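Local structure of inositol monophosphatase (Zymomonas mobilis, 4N81) at residues I10-A13 against H14-A17; D89-R92 against A93-G97; S146-A149 against L150-L154; V169-D172 against K173-K177; D186-N189 against Y190-S194. The protein probably acts as a magnesium-dependent phosphatase of the inositol monophosphatase superfamily, hydrolysing phosphate esters. All blocks are in the same frame, centred on the assembly; numbering follows the deposited sequence.

Contact 1: residues I10-A13 against H14-A17; sequences IRLA and HRLA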
loop_
_atom_site.group_PDB
_atom_site.type_symbol
_atom_site.label_atom_id
_atom_site.label_comp_id
_atom_site.label_asym_id
_atom_site.label_seq_id
_atom_site.Cartn_x
_atom_site.Cartn_y
_atom_site.Cartn_z
ATOM N N ILE A 10 0.370 24.807 -15.619
ATOM C CA ILE A 10 0.192 23.341 -15.661
ATOM C C ILE A 10 1.372 22.704 -16.392
ATOM O O ILE A 10 1.921 21.663 -15.982
ATOM C CB ILE A 10 -1.101 22.987 -16.409
ATOM C CG1 ILE A 10 -2.330 23.348 -15.565
ATOM C CG2 ILE A 10 -1.191 21.492 -16.719
ATOM C CD1 ILE A 10 -3.591 23.470 -16.460
ATOM N N ARG A 11 1.804 23.373 -17.465
ATOM C CA ARG A 11 2.932 22.825 -18.203
ATOM C C ARG A 11 4.226 22.822 -17.350
ATOM O O ARG A 11 4.989 21.838 -17.302
ATOM C CB ARG A 11 3.123 23.625 -19.512
ATOM C CG ARG A 11 4.270 23.106 -20.377
ATOM C CD ARG A 11 4.380 23.953 -21.695
ATOM N NE ARG A 11 3.067 24.446 -22.128
ATOM C CZ ARG A 11 2.719 25.734 -22.162
ATOM N NH1 ARG A 11 3.598 26.670 -21.802
ATOM N NH2 ARG A 11 1.500 26.091 -22.567
ATOM N N LEU A 12 4.435 23.917 -16.621
ATOM C CA LEU A 12 5.582 23.973 -15.723
ATOM C C LEU A 12 5.449 22.874 -14.648
ATOM O O LEU A 12 6.414 22.198 -14.310
ATOM C CB LEU A 12 5.611 25.334 -15.015
ATOM C CG LEU A 12 6.781 25.602 -14.051
ATOM C CD1 LEU A 12 8.085 25.278 -14.758
ATOM C CD2 LEU A 12 6.805 27.070 -13.547
ATOM N N ALA A 13 4.231 22.648 -14.167
ATOM C CA ALA A 13 4.044 21.705 -13.066
ATOM C C ALA A 13 4.411 20.295 -13.523
ATOM O O ALA A 13 5.088 19.536 -12.792
ATOM C CB ALA A 13 2.603 21.776 -12.549
ATOM N N HIS A 14 4.048 19.959 -14.757
ATOM C CA HIS A 14 4.462 18.677 -15.306
ATOM C C HIS A 14 5.960 18.582 -15.431
ATOM O O HIS A 14 6.554 17.504 -15.190
ATOM C CB HIS A 14 3.866 18.473 -16.716
ATOM C CG HIS A 14 2.443 17.987 -16.689
ATOM N ND1 HIS A 14 2.101 16.730 -16.242
ATOM C CD2 HIS A 14 1.279 18.595 -17.027
ATOM C CE1 HIS A 14 0.788 16.578 -16.311
ATOM N NE2 HIS A 14 0.260 17.700 -16.777
ATOM N N ARG A 15 6.585 19.705 -15.802
ATOM C CA ARG A 15 8.055 19.669 -15.902
ATOM C C ARG A 15 8.721 19.437 -14.540
ATOM O O ARG A 15 9.679 18.654 -14.420
ATOM C CB ARG A 15 8.578 20.963 -16.592
ATOM C CG ARG A 15 10.099 21.150 -16.523
ATOM C CD ARG A 15 10.693 21.872 -17.755
ATOM N NE ARG A 15 10.759 23.338 -17.688
ATOM C CZ ARG A 15 9.804 24.163 -18.133
ATOM N NH1 ARG A 15 8.670 23.666 -18.634
ATOM N NH2 ARG A 15 9.960 25.487 -18.048
ATOM N N LEU A 16 8.155 20.051 -13.497
ATOM C CA LEU A 16 8.693 19.862 -12.158
ATOM C C LEU A 16 8.500 18.416 -11.736
ATOM O O LEU A 16 9.391 17.796 -11.143
ATOM C CB LEU A 16 7.990 20.800 -11.170
ATOM C CG LEU A 16 8.160 22.305 -11.471
ATOM C CD1 LEU A 16 7.343 23.077 -10.463
ATOM C CD2 LEU A 16 9.615 22.751 -11.393
ATOM N N ALA A 17 7.352 17.840 -12.085
ATOM C CA ALA A 17 7.140 16.454 -11.682
ATOM C C ALA A 17 8.109 15.524 -12.386
ATOM O O ALA A 17 8.622 14.558 -11.753
ATOM C CB ALA A 17 5.674 15.991 -11.893
#
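Leu12 and Arg15 meet one turn apart on helix 7-24, and Arg15 reaches back over the leucine. Its CB sits 3.4 Å from Leu12 O, with Arg11 O a little further off. CG then runs anti to the backbone N (chi1 170°), and bends at chi2 and chi3 fold the chain back toward the start of the helix. The guanidinium therefore comes to rest against Leu12, whose methyl CD1 lies over one face, displaced toward the rim, with NH2 of Arg15 3.8 Å from Leu12 CD1. This is apolar contact with a flat cation; Glu61 of helix 42-61 offers the same NH2 only a long, weak ion pair.

Leu12 also packs on Leu16, CG to CG at 4.4 Å, and both leucines reach Ile57 and Leu58 of helix 42-61. On another flank Ile10 and His14 lie side by side and point the same way. Ile10 CG2 touches CD2 of the His14 imidazole at 3.8 Å, and His14 ND1 is hydrogen-bonded to Arg126. The backbone keeps its i to i+4 bonds, among them His14 N to Ile10 O at 3.0 Å and Leu16 N to Leu12 O at 2.9 Å.

The chemistry divides the helix lengthwise. Leucines face a neighbouring helix, while Ile10, Ala13 and His14 lie on strands 112-120 and 125-130. Arg11, paired with Asp8, and Arg15 remain at the exposed surface, where the leucine methyl gives the Arg15 cation an apolar bed without neutralising its charge.

Contact 2: residues D89-R92 against A93-G97; sequences DGTR and AFIGG. With SO4 (sulfate ion), chain B.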
loop_
_atom_site.group_PDB
_atom_site.type_symbol
_atom_site.label_atom_id
_atom_site.label_comp_id
_atom_site.label_asym_id
_atom_site.label_seq_id
_atom_site.Cartn_x
_atom_site.Cartn_y
_atom_site.Cartn_z
ATOM N N ASP A 89 5.894 12.603 -0.758
ATOM C CA ASP A 89 4.856 12.474 0.248
ATOM C C ASP A 89 4.659 10.977 0.463
ATOM O O ASP A 89 4.463 10.241 -0.501
ATOM C CB ASP A 89 3.559 13.108 -0.245
ATOM C CG ASP A 89 2.478 13.035 0.812
ATOM O OD1 ASP A 89 1.491 12.289 0.593
ATOM O OD2 ASP A 89 2.650 13.687 1.862
ATOM N N GLY A 90 4.673 10.536 1.725
ATOM C CA GLY A 90 4.721 9.118 2.044
ATOM C C GLY A 90 6.172 8.698 2.241
ATOM O O GLY A 90 6.598 7.632 1.748
ATOM N N THR A 91 6.914 9.530 2.977
ATOM C CA THR A 91 8.319 9.255 3.223
ATOM C C THR A 91 8.472 7.855 3.893
ATOM O O THR A 91 9.333 7.061 3.536
ATOM C CB THR A 91 8.818 10.263 4.354
ATOM O OG1 THR A 91 8.674 11.605 3.883
ATOM C CG2 THR A 91 10.284 10.024 4.642
ATOM N N ARG A 92 7.643 7.547 4.875
ATOM C CA ARG A 92 7.823 6.218 5.503
ATOM C C ARG A 92 7.536 5.039 4.551
ATOM O O ARG A 92 8.265 4.019 4.577
ATOM C CB ARG A 92 6.937 6.148 6.766
ATOM C CG ARG A 92 7.350 7.251 7.766
ATOM C CD ARG A 92 7.181 6.886 9.232
ATOM N NE ARG A 92 5.804 6.963 9.710
ATOM C CZ ARG A 92 4.924 5.963 9.653
ATOM N NH1 ARG A 92 5.224 4.803 9.061
ATOM N NH2 ARG A 92 3.696 6.137 10.135
ATOM N N ALA A 93 6.565 5.208 3.661
ATOM C CA ALA A 93 6.302 4.191 2.664
ATOM C C ALA A 93 7.476 4.069 1.721
ATOM O O ALA A 93 7.854 2.966 1.324
ATOM C CB ALA A 93 5.021 4.532 1.811
ATOM N N PHE A 94 8.066 5.193 1.354
ATOM C CA PHE A 94 9.240 5.119 0.468
ATOM C C PHE A 94 10.379 4.374 1.162
ATOM O O PHE A 94 11.073 3.512 0.557
ATOM C CB PHE A 94 9.735 6.562 0.134
ATOM C CG PHE A 94 10.954 6.586 -0.763
ATOM C CD1 PHE A 94 12.232 6.397 -0.215
ATOM C CD2 PHE A 94 10.831 6.786 -2.116
ATOM C CE1 PHE A 94 13.372 6.408 -1.001
ATOM C CE2 PHE A 94 11.978 6.811 -2.946
ATOM C CZ PHE A 94 13.244 6.629 -2.386
ATOM N N ILE A 95 10.540 4.655 2.446
ATOM C CA ILE A 95 11.635 4.033 3.209
ATOM C C ILE A 95 11.411 2.524 3.266
ATOM O O ILE A 95 12.366 1.718 3.173
ATOM C CB ILE A 95 11.684 4.619 4.633
ATOM C CG1 ILE A 95 12.357 6.004 4.590
ATOM C CG2 ILE A 95 12.481 3.711 5.621
ATOM C CD1 ILE A 95 12.097 6.827 5.868
ATOM N N GLY A 96 10.136 2.153 3.274
ATOM C CA GLY A 96 9.762 0.733 3.289
ATOM C C GLY A 96 9.716 0.078 1.908
ATOM O O GLY A 96 9.321 -1.093 1.770
ATOM N N GLY A 97 10.114 0.815 0.870
ATOM C CA GLY A 97 10.175 0.191 -0.448
ATOM C C GLY A 97 8.819 0.070 -1.126
ATOM O O GLY A 97 8.639 -0.751 -2.035
HETATM S S SO4 B . 5.740 13.000 4.616
HETATM O O1 SO4 B . 7.213 13.054 4.877
HETATM O O2 SO4 B . 5.045 13.562 5.807
HETATM O O3 SO4 B . 5.400 13.886 3.512
HETATM O O4 SO4 B . 5.268 11.576 4.381
#
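Arg92, Ala93 and Thr91 account for much of the surface buried within this short helix, 91-95. Arg92 makes its local contact through the backbone: its O accepts Gly96 N at 2.9 Å. Bends at chi2 and chi3 carry its guanidinium away to the second subunit, where NH1 forms a salt bridge with Asp180. Ala93 turns its CB onto Gly90 O at 3.5 Å, and the next amide, Phe94 N, bonds to that same oxygen.

Thr91 and Ile95 lie side by side, one turn apart. CG2 of Thr91, anti to the backbone N, meets Ile95 CD1 at 3.9 Å. At the helix start, where Gly90 is the N-cap residue, sulfate O4 accepts two backbone N-H groups, from Gly90 N at 2.9 Å and from Thr91 N at 3.0 Å. The helix N-terminus would probably add an attractive field for this anion. Asp89 OD2 lies 3.2 Å from sulfate O3 and also near the carboxylates of Asp86 and Asp210; all three residues are predicted magnesium ligands.

At the other end Gly97, with positive phi, closes the helix in a Schellman motif. The whole is the Asp-Gly-Thr segment of the inositol monophosphatase family, whose aspartate is a predicted magnesium ligand: it is followed by a helix N-terminus that holds an oxyanion, with sulfate here probably marking the place of the substrate phosphate.

Contact 3: residues S146-A149 against L150-L154; sequences SCPA and LDHAL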
loop_
_atom_site.group_PDB
_atom_site.type_symbol
_atom_site.label_atom_id
_atom_site.label_comp_id
_atom_site.label_asym_id
_atom_site.label_seq_id
_atom_site.Cartn_x
_atom_site.Cartn_y
_atom_site.Cartn_z
ATOM N N SER A 146 -20.333 7.744 -6.366
ATOM C CA SER A 146 -21.307 8.065 -5.337
ATOM C C SER A 146 -21.353 6.928 -4.306
ATOM O O SER A 146 -20.876 5.825 -4.558
ATOM C CB SER A 146 -22.705 8.258 -5.915
ATOM O OG SER A 146 -23.071 7.047 -6.546
ATOM N N CYS A 147 -21.958 7.197 -3.149
ATOM C CA CYS A 147 -21.982 6.203 -2.077
ATOM C C CYS A 147 -23.218 6.470 -1.195
ATOM O O CYS A 147 -23.457 7.602 -0.789
ATOM C CB CYS A 147 -20.709 6.355 -1.223
ATOM S SG CYS A 147 -20.650 5.041 0.060
ATOM N N PRO A 148 -24.103 5.492 -1.093
ATOM C CA PRO A 148 -25.388 5.721 -0.401
ATOM C C PRO A 148 -25.315 6.117 1.087
ATOM O O PRO A 148 -26.161 6.864 1.560
ATOM C CB PRO A 148 -26.149 4.415 -0.638
ATOM C CG PRO A 148 -25.099 3.369 -0.709
ATOM C CD PRO A 148 -23.925 4.080 -1.454
ATOM N N ALA A 149 -24.326 5.581 1.816
ATOM C CA ALA A 149 -24.334 5.669 3.289
ATOM C C ALA A 149 -22.978 5.186 3.789
ATOM O O ALA A 149 -22.310 4.418 3.092
ATOM C CB ALA A 149 -25.436 4.754 3.890
ATOM N N LEU A 150 -22.633 5.505 5.042
ATOM C CA LEU A 150 -21.357 5.042 5.603
ATOM C C LEU A 150 -21.203 3.554 5.632
ATOM O O LEU A 150 -20.116 3.051 5.408
ATOM C CB LEU A 150 -21.223 5.510 7.049
ATOM C CG LEU A 150 -21.121 7.009 7.217
ATOM C CD1 LEU A 150 -20.897 7.313 8.757
ATOM C CD2 LEU A 150 -19.940 7.538 6.383
ATOM N N ASP A 151 -22.304 2.830 5.819
ATOM C CA ASP A 151 -22.158 1.381 5.932
ATOM C C ASP A 151 -21.838 0.720 4.583
ATOM O O ASP A 151 -21.645 -0.494 4.514
ATOM C CB ASP A 151 -23.323 0.713 6.681
ATOM C CG ASP A 151 -24.673 0.883 5.986
ATOM O OD1 ASP A 151 -24.753 1.381 4.845
ATOM O OD2 ASP A 151 -25.685 0.503 6.607
ATOM N N HIS A 152 -21.839 1.506 3.503
ATOM C CA HIS A 152 -21.325 1.051 2.201
ATOM C C HIS A 152 -19.982 1.630 1.818
ATOM O O HIS A 152 -19.389 1.272 0.761
ATOM C CB HIS A 152 -22.331 1.341 1.071
ATOM C CG HIS A 152 -23.569 0.504 1.147
ATOM N ND1 HIS A 152 -23.624 -0.794 0.694
ATOM C CD2 HIS A 152 -24.789 0.780 1.657
ATOM C CE1 HIS A 152 -24.827 -1.285 0.935
ATOM N NE2 HIS A 152 -25.563 -0.338 1.495
ATOM N N ALA A 153 -19.476 2.533 2.652
ATOM C CA ALA A 153 -18.293 3.300 2.274
ATOM C C ALA A 153 -16.958 2.589 2.617
ATOM O O ALA A 153 -16.831 1.947 3.661
ATOM C CB ALA A 153 -18.322 4.677 2.945
ATOM N N LEU A 154 -15.980 2.752 1.729
ATOM C CA LEU A 154 -14.602 2.378 2.028
ATOM C C LEU A 154 -13.846 3.609 2.507
ATOM O O LEU A 154 -13.829 4.617 1.825
ATOM C CB LEU A 154 -13.928 1.858 0.768
ATOM C CG LEU A 154 -12.480 1.431 0.865
ATOM C CD1 LEU A 154 -12.322 0.467 2.004
ATOM C CD2 LEU A 154 -12.175 0.653 -0.442
#
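Ala149 O receives His152 N at 3.0 Å where segment 146-149 turns into the 3-10 segment 150-152. Cys147 and Ala149 are extended, Ala149 almost fully (phi -170°, psi 163°), and Pro148, with helical angles, kinks the chain between them; it then coils through Leu150, Asp151 and His152. The amide of His152 approaches from above the carbonyl plane, 49° out of it, and not along a lone pair. One residue further on, Ala153 N bonds to Leu150 O at 2.9 Å, continuing the i to i+3 pattern before the chain straightens into strand 154-157.

Pro148 and His152 carry the outer side of the turn, their side chains crossing at about a right angle. The proline meets the imidazole with CG, 3.5 Å from His152 CD2 and only slightly further from the ring CG. On the inner side Cys147 places SG anti to the backbone N (chi1 -176°), which brings the sulfur to Ala153, 3.7 Å from its CB. This is apolar contact, and Asp199 and Leu249 also lie against the cysteine. Asp151 turns back so that OD1 lies 3.6 Å from Ala149 CB.

Pro148 also packs on Ile34 of the second subunit, and His152 on Asp35 there, so this corner takes part in the dimer contact. Far from the metal site, it is a 3-10 turn at the end of the loop that links strand 140-141, at the edge of the seven-stranded sheet, to strand 154-157 of the five-stranded one: a connection between the two sheets of this alpha/beta phosphatase fold.

Contact 4: residues V169-D172 against K173-K177; sequences VHFD and KIRLK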
loop_
_atom_site.group_PDB
_atom_site.type_symbol
_atom_site.label_atom_id
_atom_site.label_comp_id
_atom_site.label_asym_id
_atom_site.label_seq_id
_atom_site.Cartn_x
_atom_site.Cartn_y
_atom_site.Cartn_z
ATOM N N VAL A 169 -9.692 8.610 18.793
ATOM C CA VAL A 169 -11.029 8.230 19.192
ATOM C C VAL A 169 -12.043 8.646 18.093
ATOM O O VAL A 169 -12.909 7.837 17.707
ATOM C CB VAL A 169 -11.383 8.838 20.546
ATOM C CG1 VAL A 169 -12.909 8.640 20.896
ATOM C CG2 VAL A 169 -10.449 8.246 21.638
ATOM N N HIS A 170 -11.902 9.869 17.556
ATOM C CA HIS A 170 -12.814 10.260 16.461
ATOM C C HIS A 170 -12.677 9.339 15.231
ATOM O O HIS A 170 -13.698 8.934 14.576
ATOM C CB HIS A 170 -12.479 11.701 16.009
ATOM C CG HIS A 170 -12.594 12.714 17.104
ATOM N ND1 HIS A 170 -13.766 12.925 17.797
ATOM C CD2 HIS A 170 -11.689 13.598 17.603
ATOM C CE1 HIS A 170 -13.574 13.882 18.697
ATOM N NE2 HIS A 170 -12.326 14.308 18.592
ATOM N N PHE A 171 -11.423 8.958 14.931
ATOM C CA PHE A 171 -11.216 8.089 13.783
ATOM C C PHE A 171 -11.840 6.725 14.037
ATOM O O PHE A 171 -12.484 6.129 13.157
ATOM C CB PHE A 171 -9.741 7.905 13.425
ATOM C CG PHE A 171 -9.572 7.036 12.196
ATOM C CD1 PHE A 171 -9.865 7.568 10.951
ATOM C CD2 PHE A 171 -9.236 5.673 12.305
ATOM C CE1 PHE A 171 -9.790 6.772 9.810
ATOM C CE2 PHE A 171 -9.158 4.872 11.159
ATOM C CZ PHE A 171 -9.464 5.425 9.923
ATOM N N ASP A 172 -11.654 6.198 15.254
ATOM C CA ASP A 172 -12.198 4.889 15.509
ATOM C C ASP A 172 -13.726 4.870 15.404
ATOM O O ASP A 172 -14.358 3.874 14.918
ATOM C CB ASP A 172 -11.798 4.461 16.921
ATOM C CG ASP A 172 -11.964 2.978 17.101
ATOM O OD1 ASP A 172 -11.266 2.263 16.358
ATOM O OD2 ASP A 172 -12.837 2.542 17.898
ATOM N N LYS A 173 -14.330 5.987 15.827
ATOM C CA LYS A 173 -15.767 6.036 15.779
ATOM C C LYS A 173 -16.270 6.022 14.337
ATOM O O LYS A 173 -17.286 5.338 14.025
ATOM C CB LYS A 173 -16.302 7.273 16.518
ATOM C CG LYS A 173 -16.163 7.134 18.072
ATOM C CD LYS A 173 -16.679 8.340 18.821
ATOM C CE LYS A 173 -16.648 8.062 20.374
ATOM N NZ LYS A 173 -17.109 9.330 21.071
ATOM N N ILE A 174 -15.630 6.797 13.464
ATOM C CA ILE A 174 -16.087 6.657 12.053
ATOM C C ILE A 174 -15.721 5.327 11.376
ATOM O O ILE A 174 -16.543 4.748 10.625
ATOM C CB ILE A 174 -15.724 7.859 11.163
ATOM C CG1 ILE A 174 -16.288 7.647 9.727
ATOM C CG2 ILE A 174 -14.207 8.121 11.143
ATOM C CD1 ILE A 174 -16.147 8.924 8.871
ATOM N N ARG A 175 -14.570 4.757 11.743
ATOM C CA ARG A 175 -14.173 3.474 11.167
ATOM C C ARG A 175 -15.239 2.411 11.468
ATOM O O ARG A 175 -15.589 1.614 10.586
ATOM C CB ARG A 175 -12.888 3.007 11.845
ATOM C CG ARG A 175 -12.512 1.568 11.559
ATOM C CD ARG A 175 -11.239 1.222 12.331
ATOM N NE ARG A 175 -11.472 1.006 13.765
ATOM C CZ ARG A 175 -11.943 -0.140 14.269
ATOM N NH1 ARG A 175 -12.282 -1.142 13.473
ATOM N NH2 ARG A 175 -12.113 -0.293 15.575
ATOM N N LEU A 176 -15.775 2.442 12.680
ATOM C CA LEU A 176 -16.754 1.432 13.117
ATOM C C LEU A 176 -18.064 1.495 12.341
ATOM O O LEU A 176 -18.838 0.538 12.329
ATOM C CB LEU A 176 -17.048 1.571 14.613
ATOM C CG LEU A 176 -15.900 1.059 15.496
ATOM C CD1 LEU A 176 -16.160 1.403 16.955
ATOM C CD2 LEU A 176 -15.714 -0.454 15.303
ATOM N N LYS A 177 -18.324 2.632 11.704
ATOM C CA LYS A 177 -19.559 2.840 10.945
ATOM C C LYS A 177 -19.405 2.602 9.442
ATOM O O LYS A 177 -20.431 2.561 8.701
ATOM C CB LYS A 177 -20.078 4.276 11.172
ATOM C CG LYS A 177 -20.559 4.546 12.567
ATOM C CD LYS A 177 -21.746 3.683 12.900
ATOM C CE LYS A 177 -22.358 4.064 14.278
ATOM N NZ LYS A 177 -22.259 5.527 14.565
#
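The backbone of helix 165-175 keeps its i to i+4 bonds here, from Lys173 N to Val169 O at 3.0 Å through to Leu176 N to Asp172 O. Asp172 and Arg175, three residues apart, run alongside each other and point the same way. Arg175 takes hold of the carboxylate side-on, through NE and NH2, and both nitrogens go to the one oxygen, Asp172 OD1: NE at 2.9 Å and NH2 at 2.8 Å. OD1 lies in the guanidinium plane. Seen from the acid the grip is skewed, since the planes of the two groups stand 45° apart and both donors reach OD1 from the same face. NH2 comes on the syn side, whereas NE arrives from above the plane. The bend at chi3 (76°) turns the arginine back for this salt bridge. The second oxygen, Asp172 OD2, has the methyl CD1 of Leu176 beside it at 3.6 Å, and CG of that leucine lies over one face of the guanidinium, displaced toward the rim.

Lys173 stretches out beside Val169, its CE 3.8 Å from Val169 CG1, and delivers its ammonium to Glu258. Phe171 CD1 lies 4.4 Å from Ile174 CG2.

Within the beta-alpha-beta unit, the helix covers the strands it connects: Phe171 lies on Leu155 and Thr157 of strand 154-157, and on Thr181 of strand 180-183. Ile174 packs against helix 250-257, while Trp161 of the second subunit makes a cation-pi contact with Arg175.

Contact 5: residues D186-N189 against Y190-S194; sequences DCYN and YGLLS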
loop_
_atom_site.group_PDB
_atom_site.type_symbol
_atom_site.label_atom_id
_atom_site.label_comp_id
_atom_site.label_asym_id
_atom_site.label_seq_id
_atom_site.Cartn_x
_atom_site.Cartn_y
_atom_site.Cartn_z
ATOM N N ASP A 186 -0.798 7.559 2.409
ATOM C CA ASP A 186 -0.593 9.026 2.260
ATOM C C ASP A 186 -1.374 9.578 1.067
ATOM O O ASP A 186 -2.612 9.265 0.930
ATOM C CB ASP A 186 0.934 9.305 2.183
ATOM C CG ASP A 186 1.689 8.556 3.291
ATOM O OD1 ASP A 186 1.731 9.082 4.427
ATOM O OD2 ASP A 186 2.177 7.433 3.013
ATOM N N CYS A 187 -0.690 10.300 0.170
ATOM C CA CYS A 187 -1.404 10.945 -0.950
ATOM C C CYS A 187 -2.120 9.951 -1.824
ATOM O O CYS A 187 -3.129 10.292 -2.501
ATOM C CB CYS A 187 -0.460 11.781 -1.835
ATOM S SG CYS A 187 0.958 10.810 -2.483
ATOM N N TYR A 188 -1.627 8.711 -1.821
ATOM C CA TYR A 188 -2.144 7.756 -2.778
ATOM C C TYR A 188 -3.635 7.517 -2.516
ATOM O O TYR A 188 -4.406 7.300 -3.475
ATOM C CB TYR A 188 -1.395 6.405 -2.674
ATOM C CG TYR A 188 -1.439 5.666 -4.003
ATOM C CD1 TYR A 188 -0.438 5.863 -4.972
ATOM C CD2 TYR A 188 -2.452 4.768 -4.284
ATOM C CE1 TYR A 188 -0.446 5.161 -6.195
ATOM C CE2 TYR A 188 -2.482 4.103 -5.509
ATOM C CZ TYR A 188 -1.513 4.317 -6.461
ATOM O OH TYR A 188 -1.559 3.594 -7.662
ATOM N N ASN A 189 -4.056 7.579 -1.254
ATOM C CA ASN A 189 -5.496 7.270 -1.045
ATOM C C ASN A 189 -6.400 8.340 -1.619
ATOM O O ASN A 189 -7.531 8.061 -2.039
ATOM C CB ASN A 189 -5.804 7.084 0.439
ATOM C CG ASN A 189 -5.124 5.839 0.988
ATOM O OD1 ASN A 189 -5.225 4.767 0.407
ATOM N ND2 ASN A 189 -4.430 5.992 2.097
ATOM N N TYR A 190 -5.887 9.573 -1.685
ATOM C CA TYR A 190 -6.682 10.650 -2.259
ATOM C C TYR A 190 -6.718 10.467 -3.766
ATOM O O TYR A 190 -7.740 10.757 -4.411
ATOM C CB TYR A 190 -6.095 12.021 -1.892
ATOM C CG TYR A 190 -6.052 12.271 -0.357
ATOM C CD1 TYR A 190 -4.969 11.785 0.420
ATOM C CD2 TYR A 190 -7.080 12.954 0.293
ATOM C CE1 TYR A 190 -4.907 12.010 1.785
ATOM C CE2 TYR A 190 -7.027 13.192 1.635
ATOM C CZ TYR A 190 -5.940 12.716 2.386
ATOM O OH TYR A 190 -5.919 12.954 3.748
ATOM N N GLY A 191 -5.620 9.927 -4.317
ATOM C CA GLY A 191 -5.678 9.648 -5.741
ATOM C C GLY A 191 -6.691 8.519 -5.978
ATOM O O GLY A 191 -7.482 8.602 -6.962
ATOM N N LEU A 192 -6.737 7.534 -5.074
ATOM C CA LEU A 192 -7.682 6.411 -5.371
ATOM C C LEU A 192 -9.096 6.931 -5.180
ATOM O O LEU A 192 -10.072 6.479 -5.895
ATOM C CB LEU A 192 -7.427 5.225 -4.377
ATOM C CG LEU A 192 -6.145 4.447 -4.727
ATOM C CD1 LEU A 192 -5.828 3.449 -3.569
ATOM C CD2 LEU A 192 -6.336 3.702 -6.112
ATOM N N LEU A 193 -9.234 7.867 -4.241
ATOM C CA LEU A 193 -10.609 8.382 -4.025
ATOM C C LEU A 193 -11.042 9.185 -5.274
ATOM O O LEU A 193 -12.222 9.062 -5.698
ATOM C CB LEU A 193 -10.657 9.256 -2.731
ATOM C CG LEU A 193 -12.025 9.956 -2.451
ATOM C CD1 LEU A 193 -12.165 10.194 -0.897
ATOM C CD2 LEU A 193 -12.134 11.336 -3.118
ATOM N N SER A 194 -10.089 9.916 -5.922
ATOM C CA SER A 194 -10.451 10.718 -7.114
ATOM C C SER A 194 -10.788 9.813 -8.294
ATOM O O SER A 194 -11.547 10.194 -9.164
ATOM C CB SER A 194 -9.281 11.648 -7.520
ATOM O OG SER A 194 -8.987 12.445 -6.378
#
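Cys187 O takes two backbone amides in the first turn of helix 187-194: Gly191 N at 3.1 Å, lying in the carbonyl plane, and Tyr190 N at 3.0 Å in a weak, bent bond of 128°. Tyr190 O is likewise shared, accepting Ser194 N and, at 2.9 Å, Ser194 OG, which approach from opposite faces of the carbonyl. Tyr190 leads its ring back toward the start of the helix, with CG beside the backbone N (chi1 -60°). The ring turns its edge to the carbonyls, CD1 lying 3.5 Å from Asp186 O, and its hydroxyl is hydrogen-bonded to Glu203.

Tyr188 and Leu192 meet on another side, one turn apart. Leu192 CD1 comes to the edge of the phenol ring, in its plane, 3.7 Å from Tyr188 CD2. The phenol's OH reaches Glu125 and, across the dimer, Arg29 of the second subunit, while Trp127 meets the ring edge-to-face. Asn189 is tied at both ends of its amide, ND2 to Gly184 O and OD1 to Arg98 of the second subunit.

Tyr190 and Leu193 pack against strands 200-203 and 241-244. At the helix start Cys187 N makes a weak bond to Asp89 OD1, and Asp186 lies close to the bound sulfate. The helix lies between the two sheets, in the middle helical layer of the alpha-beta-alpha-beta-alpha sandwich of the inositol monophosphatase fold, its N-terminal end facing the predicted metal site.

Overall arrangement
Along the chain the contacts follow one another in series, 1 to 5. Contact 1, on helix 7-24 against the seven-stranded sheet, lies across the chain's centre from contacts 3 and 4, with centres about 35 and 38 Å away. Contacts 3, 4 and 5 gather round the five-stranded sheet; the first two are neighbours, 14 Å between centres, and touch where Leu150 packs on Lys177. Contact 5 is the most central; it meets contact 2 at the predicted metal site, where Cys187 and Asp186 lie against Asp89 and Gly90. Contacts 2 to 5 all reach the second subunit, which places the surroundings of the metal site close to the dimer contact.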